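Local coordinates for acetone carboxylase alpha subunit (Xanthobacter autotrophicus Py2, PDB 5M45), which forms the alpha subunit of a multi-subunit carboxylase and belongs to the hydantoinase B/oxoprolinase family, at residues Leu47-Phe61 with Ala259-Leu273. Sequence-based numbering, arbitrary orientation.
Sequences LELREREPILYNKLF and AYWKFAYEAVEHGRL. With ACT (acetate ion), chain O.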
loop_
_atom_site.group_PDB
_atom_site.type_symbol
_atom_site.label_atom_id
_atom_site.label_comp_id
_atom_site.label_asym_id
_atom_site.label_seq_id
_atom_site.Cartn_x
_atom_site.Cartn_y
_atom_site.Cartn_z
ATOM N N LEU A 47 -10.415 -34.961 30.837
ATOM C CA LEU A 47 -11.352 -34.457 29.824
ATOM C C LEU A 47 -12.784 -34.954 30.133
ATOM O O LEU A 47 -13.174 -36.028 29.658
ATOM C CB LEU A 47 -10.881 -34.910 28.442
ATOM C CG LEU A 47 -9.443 -34.501 28.061
ATOM C CD1 LEU A 47 -9.144 -34.891 26.618
ATOM C CD2 LEU A 47 -9.255 -33.015 28.193
ATOM N N GLU A 48 -13.551 -34.179 30.929
ATOM C CA GLU A 48 -14.842 -34.674 31.471
ATOM C C GLU A 48 -15.850 -35.046 30.383
ATOM O O GLU A 48 -16.476 -36.087 30.482
ATOM C CB GLU A 48 -15.502 -33.676 32.426
ATOM C CG GLU A 48 -14.874 -33.475 33.777
ATOM C CD GLU A 48 -15.615 -32.400 34.617
ATOM O OE1 GLU A 48 -16.871 -32.109 34.455
ATOM O OE2 GLU A 48 -14.884 -31.801 35.448
ATOM N N LEU A 49 -16.040 -34.180 29.392
ATOM C CA LEU A 49 -16.991 -34.475 28.334
ATOM C C LEU A 49 -16.567 -35.751 27.566
ATOM O O LEU A 49 -17.366 -36.670 27.409
ATOM C CB LEU A 49 -17.185 -33.299 27.378
ATOM C CG LEU A 49 -18.323 -33.465 26.356
ATOM C CD1 LEU A 49 -19.667 -33.289 27.032
ATOM C CD2 LEU A 49 -18.222 -32.456 25.212
ATOM N N ARG A 50 -15.306 -35.796 27.143
ATOM C CA ARG A 50 -14.827 -36.954 26.407
ATOM C C ARG A 50 -14.942 -38.277 27.181
ATOM O O ARG A 50 -15.386 -39.281 26.611
ATOM C CB ARG A 50 -13.388 -36.768 25.977
ATOM C CG ARG A 50 -12.956 -37.918 25.106
ATOM C CD ARG A 50 -11.778 -37.548 24.302
ATOM N NE ARG A 50 -10.513 -37.912 24.909
ATOM C CZ ARG A 50 -9.739 -38.938 24.559
ATOM N NH1 ARG A 50 -10.131 -39.833 23.661
ATOM N NH2 ARG A 50 -8.566 -39.085 25.162
ATOM N N GLU A 51 -14.580 -38.246 28.465
ATOM C CA GLU A 51 -14.524 -39.451 29.274
ATOM C C GLU A 51 -15.909 -39.875 29.786
ATOM O O GLU A 51 -16.230 -41.047 29.734
ATOM C CB GLU A 51 -13.536 -39.294 30.450
ATOM C CG GLU A 51 -12.063 -39.149 30.019
ATOM C CD GLU A 51 -11.140 -38.626 31.142
ATOM O OE1 GLU A 51 -11.396 -38.949 32.342
ATOM O OE2 GLU A 51 -10.148 -37.888 30.831
ATOM N N ARG A 52 -16.726 -38.920 30.241
ATOM C CA ARG A 52 -18.038 -39.219 30.835
ATOM C C ARG A 52 -19.211 -39.159 29.871
ATOM O O ARG A 52 -20.239 -39.737 30.163
ATOM C CB ARG A 52 -18.328 -38.267 32.011
ATOM C CG ARG A 52 -17.361 -38.410 33.151
ATOM C CD ARG A 52 -18.046 -37.952 34.478
ATOM N NE ARG A 52 -18.923 -39.058 34.946
ATOM C CZ ARG A 52 -20.255 -39.146 34.784
ATOM N NH1 ARG A 52 -21.000 -38.152 34.277
ATOM N NH2 ARG A 52 -20.865 -40.249 35.178
ATOM N N GLU A 53 -19.085 -38.443 28.755
ATOM C CA GLU A 53 -20.166 -38.315 27.780
ATOM C C GLU A 53 -19.631 -38.563 26.352
ATOM O O GLU A 53 -19.741 -37.695 25.487
ATOM C CB GLU A 53 -20.824 -36.934 27.893
ATOM C CG GLU A 53 -21.385 -36.550 29.265
ATOM C CD GLU A 53 -22.032 -35.159 29.263
ATOM O OE1 GLU A 53 -23.050 -34.914 28.543
ATOM O OE2 GLU A 53 -21.520 -34.260 29.985
ATOM N N PRO A 54 -19.043 -39.759 26.098
ATOM C CA PRO A 54 -18.390 -40.031 24.804
ATOM C C PRO A 54 -19.314 -39.930 23.580
ATOM O O PRO A 54 -18.843 -39.531 22.506
ATOM C CB PRO A 54 -17.867 -41.463 24.949
ATOM C CG PRO A 54 -18.741 -42.069 26.032
ATOM C CD PRO A 54 -18.990 -40.945 26.984
ATOM N N ILE A 55 -20.606 -40.260 23.762
ATOM C CA ILE A 55 -21.549 -40.185 22.663
ATOM C C ILE A 55 -21.775 -38.710 22.249
ATOM O O ILE A 55 -21.710 -38.373 21.046
ATOM C CB ILE A 55 -22.874 -40.913 22.959
ATOM C CG1 ILE A 55 -22.620 -42.413 23.248
ATOM C CG2 ILE A 55 -23.879 -40.721 21.808
ATOM C CD1 ILE A 55 -23.873 -43.146 23.721
ATOM N N LEU A 56 -22.000 -37.836 23.231
ATOM C CA LEU A 56 -22.130 -36.397 22.948
ATOM C C LEU A 56 -20.856 -35.749 22.410
ATOM O O LEU A 56 -20.913 -34.898 21.510
ATOM C CB LEU A 56 -22.661 -35.664 24.189
ATOM C CG LEU A 56 -22.948 -34.173 24.009
ATOM C CD1 LEU A 56 -23.948 -33.945 22.863
ATOM C CD2 LEU A 56 -23.543 -33.613 25.290
ATOM N N TYR A 57 -19.700 -36.127 22.952
ATOM C CA TYR A 57 -18.401 -35.651 22.424
ATOM C C TYR A 57 -18.261 -35.948 20.918
ATOM O O TYR A 57 -17.900 -35.060 20.133
ATOM C CB TYR A 57 -17.245 -36.280 23.204
ATOM C CG TYR A 57 -15.881 -35.693 22.919
ATOM C CD1 TYR A 57 -15.066 -36.249 21.939
ATOM C CD2 TYR A 57 -15.370 -34.652 23.672
ATOM C CE1 TYR A 57 -13.799 -35.746 21.696
ATOM C CE2 TYR A 57 -14.091 -34.121 23.432
ATOM C CZ TYR A 57 -13.317 -34.674 22.445
ATOM O OH TYR A 57 -12.060 -34.202 22.212
ATOM N N ASN A 58 -18.583 -37.191 20.540
ATOM C CA ASN A 58 -18.501 -37.642 19.148
ATOM C C ASN A 58 -19.534 -36.936 18.257
ATOM O O ASN A 58 -19.237 -36.638 17.094
ATOM C CB ASN A 58 -18.697 -39.171 19.041
ATOM C CG ASN A 58 -18.618 -39.669 17.601
ATOM O OD1 ASN A 58 -19.617 -40.081 16.989
ATOM N ND2 ASN A 58 -17.432 -39.607 17.041
ATOM N N LYS A 59 -20.725 -36.667 18.796
ATOM C CA LYS A 59 -21.736 -35.983 18.025
ATOM C C LYS A 59 -21.326 -34.534 17.677
ATOM O O LYS A 59 -21.539 -34.073 16.546
ATOM C CB LYS A 59 -23.095 -36.006 18.740
ATOM C CG LYS A 59 -24.182 -35.297 17.933
ATOM C CD LYS A 59 -25.608 -35.731 18.270
ATOM C CE LYS A 59 -26.051 -35.400 19.669
ATOM N NZ LYS A 59 -27.525 -34.949 19.598
ATOM N N LEU A 60 -20.768 -33.820 18.659
ATOM C CA LEU A 60 -20.267 -32.475 18.410
ATOM C C LEU A 60 -19.118 -32.518 17.394
ATOM O O LEU A 60 -19.054 -31.674 16.480
ATOM C CB LEU A 60 -19.805 -31.808 19.698
ATOM C CG LEU A 60 -20.862 -31.531 20.759
ATOM C CD1 LEU A 60 -20.195 -31.156 22.063
ATOM C CD2 LEU A 60 -21.730 -30.384 20.329
ATOM N N PHE A 61 -18.206 -33.476 17.562
ATOM C CA PHE A 61 -17.079 -33.651 16.601
ATOM C C PHE A 61 -17.588 -33.826 15.157
ATOM O O PHE A 61 -17.160 -33.141 14.241
ATOM C CB PHE A 61 -16.189 -34.836 17.018
ATOM C CG PHE A 61 -15.227 -35.300 15.950
ATOM C CD1 PHE A 61 -14.039 -34.629 15.722
ATOM C CD2 PHE A 61 -15.508 -36.440 15.190
ATOM C CE1 PHE A 61 -13.160 -35.058 14.725
ATOM C CE2 PHE A 61 -14.651 -36.870 14.210
ATOM C CZ PHE A 61 -13.474 -36.183 13.964
ATOM N N ALA A 259 -22.096 -28.076 27.214
ATOM C CA ALA A 259 -21.402 -29.117 26.481
ATOM C C ALA A 259 -20.463 -28.534 25.400
ATOM O O ALA A 259 -19.321 -28.997 25.265
ATOM C CB ALA A 259 -22.396 -30.084 25.851
ATOM N N TYR A 260 -20.941 -27.548 24.630
ATOM C CA TYR A 260 -20.097 -26.921 23.606
ATOM C C TYR A 260 -18.878 -26.247 24.240
ATOM O O TYR A 260 -17.772 -26.362 23.711
ATOM C CB TYR A 260 -20.883 -25.884 22.768
ATOM C CG TYR A 260 -20.026 -25.223 21.718
ATOM C CD1 TYR A 260 -19.889 -25.794 20.455
ATOM C CD2 TYR A 260 -19.316 -24.054 21.989
ATOM C CE1 TYR A 260 -19.077 -25.225 19.495
ATOM C CE2 TYR A 260 -18.513 -23.470 21.023
ATOM C CZ TYR A 260 -18.373 -24.063 19.781
ATOM O OH TYR A 260 -17.558 -23.524 18.799
ATOM N N TRP A 261 -19.101 -25.538 25.340
ATOM C CA TRP A 261 -18.031 -24.824 26.082
ATOM C C TRP A 261 -16.942 -25.791 26.583
ATOM O O TRP A 261 -15.734 -25.486 26.488
ATOM C CB TRP A 261 -18.652 -23.975 27.201
ATOM C CG TRP A 261 -17.743 -22.960 27.890
ATOM C CD1 TRP A 261 -17.314 -22.985 29.188
ATOM C CD2 TRP A 261 -17.183 -21.769 27.315
ATOM N NE1 TRP A 261 -16.511 -21.893 29.439
ATOM C CE2 TRP A 261 -16.421 -21.130 28.315
ATOM C CE3 TRP A 261 -17.251 -21.180 26.058
ATOM C CZ2 TRP A 261 -15.730 -19.942 28.093
ATOM C CZ3 TRP A 261 -16.567 -19.981 25.832
ATOM C CH2 TRP A 261 -15.831 -19.374 26.855
ATOM N N LYS A 262 -17.337 -26.964 27.059
ATOM C CA LYS A 262 -16.341 -28.013 27.377
ATOM C C LYS A 262 -15.554 -28.511 26.155
ATOM O O LYS A 262 -14.323 -28.590 26.222
ATOM C CB LYS A 262 -16.966 -29.181 28.138
ATOM C CG LYS A 262 -17.380 -28.700 29.528
ATOM C CD LYS A 262 -17.593 -29.810 30.520
ATOM C CE LYS A 262 -18.945 -30.453 30.371
ATOM N NZ LYS A 262 -19.755 -30.491 31.624
ATOM N N PHE A 263 -16.260 -28.819 25.063
ATOM C CA PHE A 263 -15.627 -29.313 23.838
ATOM C C PHE A 263 -14.593 -28.331 23.283
ATOM O O PHE A 263 -13.520 -28.744 22.791
ATOM C CB PHE A 263 -16.692 -29.575 22.768
ATOM C CG PHE A 263 -16.168 -30.228 21.527
ATOM C CD1 PHE A 263 -15.961 -31.609 21.469
ATOM C CD2 PHE A 263 -15.896 -29.473 20.383
ATOM C CE1 PHE A 263 -15.494 -32.226 20.291
ATOM C CE2 PHE A 263 -15.447 -30.084 19.216
ATOM C CZ PHE A 263 -15.245 -31.454 19.164
ATOM N N ALA A 264 -14.915 -27.033 23.362
ATOM C CA ALA A 264 -14.085 -26.000 22.777
ATOM C C ALA A 264 -12.648 -25.923 23.365
ATOM O O ALA A 264 -11.769 -25.390 22.675
ATOM C CB ALA A 264 -14.770 -24.650 22.867
ATOM N N TYR A 265 -12.424 -26.452 24.576
ATOM C CA TYR A 265 -11.082 -26.575 25.166
ATOM C C TYR A 265 -10.568 -28.020 25.226
ATOM O O TYR A 265 -9.377 -28.269 24.959
ATOM C CB TYR A 265 -11.014 -25.840 26.532
ATOM C CG TYR A 265 -11.438 -24.405 26.377
ATOM C CD1 TYR A 265 -12.777 -24.060 26.411
ATOM C CD2 TYR A 265 -10.520 -23.403 26.121
ATOM C CE1 TYR A 265 -13.206 -22.747 26.224
ATOM C CE2 TYR A 265 -10.931 -22.081 25.927
ATOM C CZ TYR A 265 -12.277 -21.771 25.995
ATOM O OH TYR A 265 -12.708 -20.479 25.794
ATOM N N GLU A 266 -11.450 -28.982 25.509
ATOM C CA GLU A 266 -11.056 -30.393 25.547
ATOM C C GLU A 266 -10.510 -30.876 24.191
ATOM O O GLU A 266 -9.562 -31.666 24.173
ATOM C CB GLU A 266 -12.195 -31.310 26.000
ATOM C CG GLU A 266 -12.647 -31.125 27.456
ATOM C CD GLU A 266 -13.672 -32.161 27.919
ATOM O OE1 GLU A 266 -13.725 -33.285 27.323
ATOM O OE2 GLU A 266 -14.444 -31.844 28.901
ATOM N N ALA A 267 -11.093 -30.403 23.075
ATOM C CA ALA A 267 -10.669 -30.858 21.735
ATOM C C ALA A 267 -9.178 -30.519 21.460
ATOM O O ALA A 267 -8.480 -31.291 20.806
ATOM C CB ALA A 267 -11.580 -30.295 20.631
ATOM N N VAL A 268 -8.690 -29.408 22.021
ATOM C CA VAL A 268 -7.312 -28.997 21.860
ATOM C C VAL A 268 -6.378 -29.927 22.658
ATOM O O VAL A 268 -5.368 -30.462 22.117
ATOM C CB VAL A 268 -7.114 -27.505 22.288
ATOM C CG1 VAL A 268 -5.677 -27.060 22.015
ATOM C CG2 VAL A 268 -8.080 -26.563 21.583
ATOM N N GLU A 269 -6.695 -30.153 23.927
ATOM C CA GLU A 269 -5.873 -31.071 24.751
ATOM C C GLU A 269 -5.888 -32.507 24.175
ATOM O O GLU A 269 -4.871 -33.197 24.200
ATOM C CB GLU A 269 -6.317 -31.058 26.226
ATOM C CG GLU A 269 -5.714 -32.126 27.144
ATOM C CD GLU A 269 -4.191 -32.105 27.266
ATOM O OE1 GLU A 269 -3.521 -31.145 26.784
ATOM O OE2 GLU A 269 -3.648 -33.084 27.883
ATOM N N HIS A 270 -7.038 -32.932 23.654
ATOM C CA HIS A 270 -7.143 -34.239 22.958
ATOM C C HIS A 270 -6.128 -34.321 21.781
ATOM O O HIS A 270 -5.442 -35.337 21.584
ATOM C CB HIS A 270 -8.590 -34.411 22.492
ATOM C CG HIS A 270 -8.913 -35.743 21.882
ATOM N ND1 HIS A 270 -10.159 -36.017 21.363
ATOM C CD2 HIS A 270 -8.177 -36.859 21.690
ATOM C CE1 HIS A 270 -10.182 -37.249 20.900
ATOM N NE2 HIS A 270 -8.999 -37.786 21.084
ATOM N N GLY A 271 -6.055 -33.253 20.996
ATOM C CA GLY A 271 -5.000 -33.090 19.965
ATOM C C GLY A 271 -3.570 -33.249 20.437
ATOM O O GLY A 271 -2.776 -33.937 19.793
ATOM N N ARG A 272 -3.226 -32.589 21.547
ATOM C CA ARG A 272 -1.875 -32.721 22.145
ATOM C C ARG A 272 -1.596 -34.166 22.558
ATOM O O ARG A 272 -0.534 -34.710 22.234
ATOM C CB ARG A 272 -1.677 -31.789 23.349
ATOM C CG ARG A 272 -0.227 -31.703 23.855
ATOM C CD ARG A 272 -0.098 -31.054 25.218
ATOM N NE ARG A 272 -0.754 -31.879 26.217
ATOM C CZ ARG A 272 -0.239 -32.984 26.766
ATOM N NH1 ARG A 272 1.004 -33.397 26.465
ATOM N NH2 ARG A 272 -0.954 -33.683 27.645
ATOM N N LEU A 273 -2.542 -34.769 23.256
ATOM C CA LEU A 273 -2.445 -36.198 23.646
ATOM C C LEU A 273 -2.212 -37.139 22.447
ATOM O O LEU A 273 -1.433 -38.077 22.532
ATOM C CB LEU A 273 -3.698 -36.663 24.451
ATOM C CG LEU A 273 -3.830 -36.017 25.842
ATOM C CD1 LEU A 273 -5.250 -36.203 26.395
ATOM C CD2 LEU A 273 -2.779 -36.546 26.836
HETATM C C ACT O . -22.989 -40.001 26.525
HETATM O O ACT O . -22.079 -40.804 26.172
HETATM O OXT ACT O . -23.110 -38.835 26.057
HETATM C CH3 ACT O . -23.985 -40.490 27.548
HETATM O O HOH W 1 -21.737 -31.313 29.680
#
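Glu266, in the middle of helix 257-282, presents its carboxylate to the first turn of helix 48-52, where it accepts the backbone N-H groups of Leu49 and Arg50 within a packing of three helices; Leu47 holds the N-cap position of that short helix. The evidence is two nearly straight bonds, both on syn lone pairs: Leu49 N to Glu266 OE2 at 2.9 Å and Arg50 N to Glu266 OE1 at 3.0 Å, each with an N-H...O angle of 165°. This double grip fixes the rotation of the buried carboxylate, and the positive end of the helix dipole probably steadies its charge. With CG beside its own backbone N (chi1 -66°) and an extended chain beyond, Glu266 reaches in among Glu48, Leu49, Arg50 and Tyr57.

Hydrophobic packing joins helix 54-75, whose 54-61 part is steeply crossed with the 259-273 part of helix 257-282. Phe263 fits between Leu49, Tyr57, Leu60 and Phe61; its edge meets the face of Tyr57 (centroids 5.1 Å apart), while Leu60 CB stands over one of its own faces, 4.3 Å from the centroid. Leu102 and Leu103 of strand 101-104 also touch Phe263, tying the pair to the neighbouring sheet. On the side of Tyr57 opposite Phe263 lies Arg50 CB.

Stacking and polar contacts converge on His270. The Arg50 guanidinium, bent over at chi3, lies almost flat on the imidazole, planes 18° apart and centres 3.9 Å apart. In the plane of that same imidazole, Tyr57 OH meets His270 ND1 at its edge in a 2.8 Å hydrogen bond.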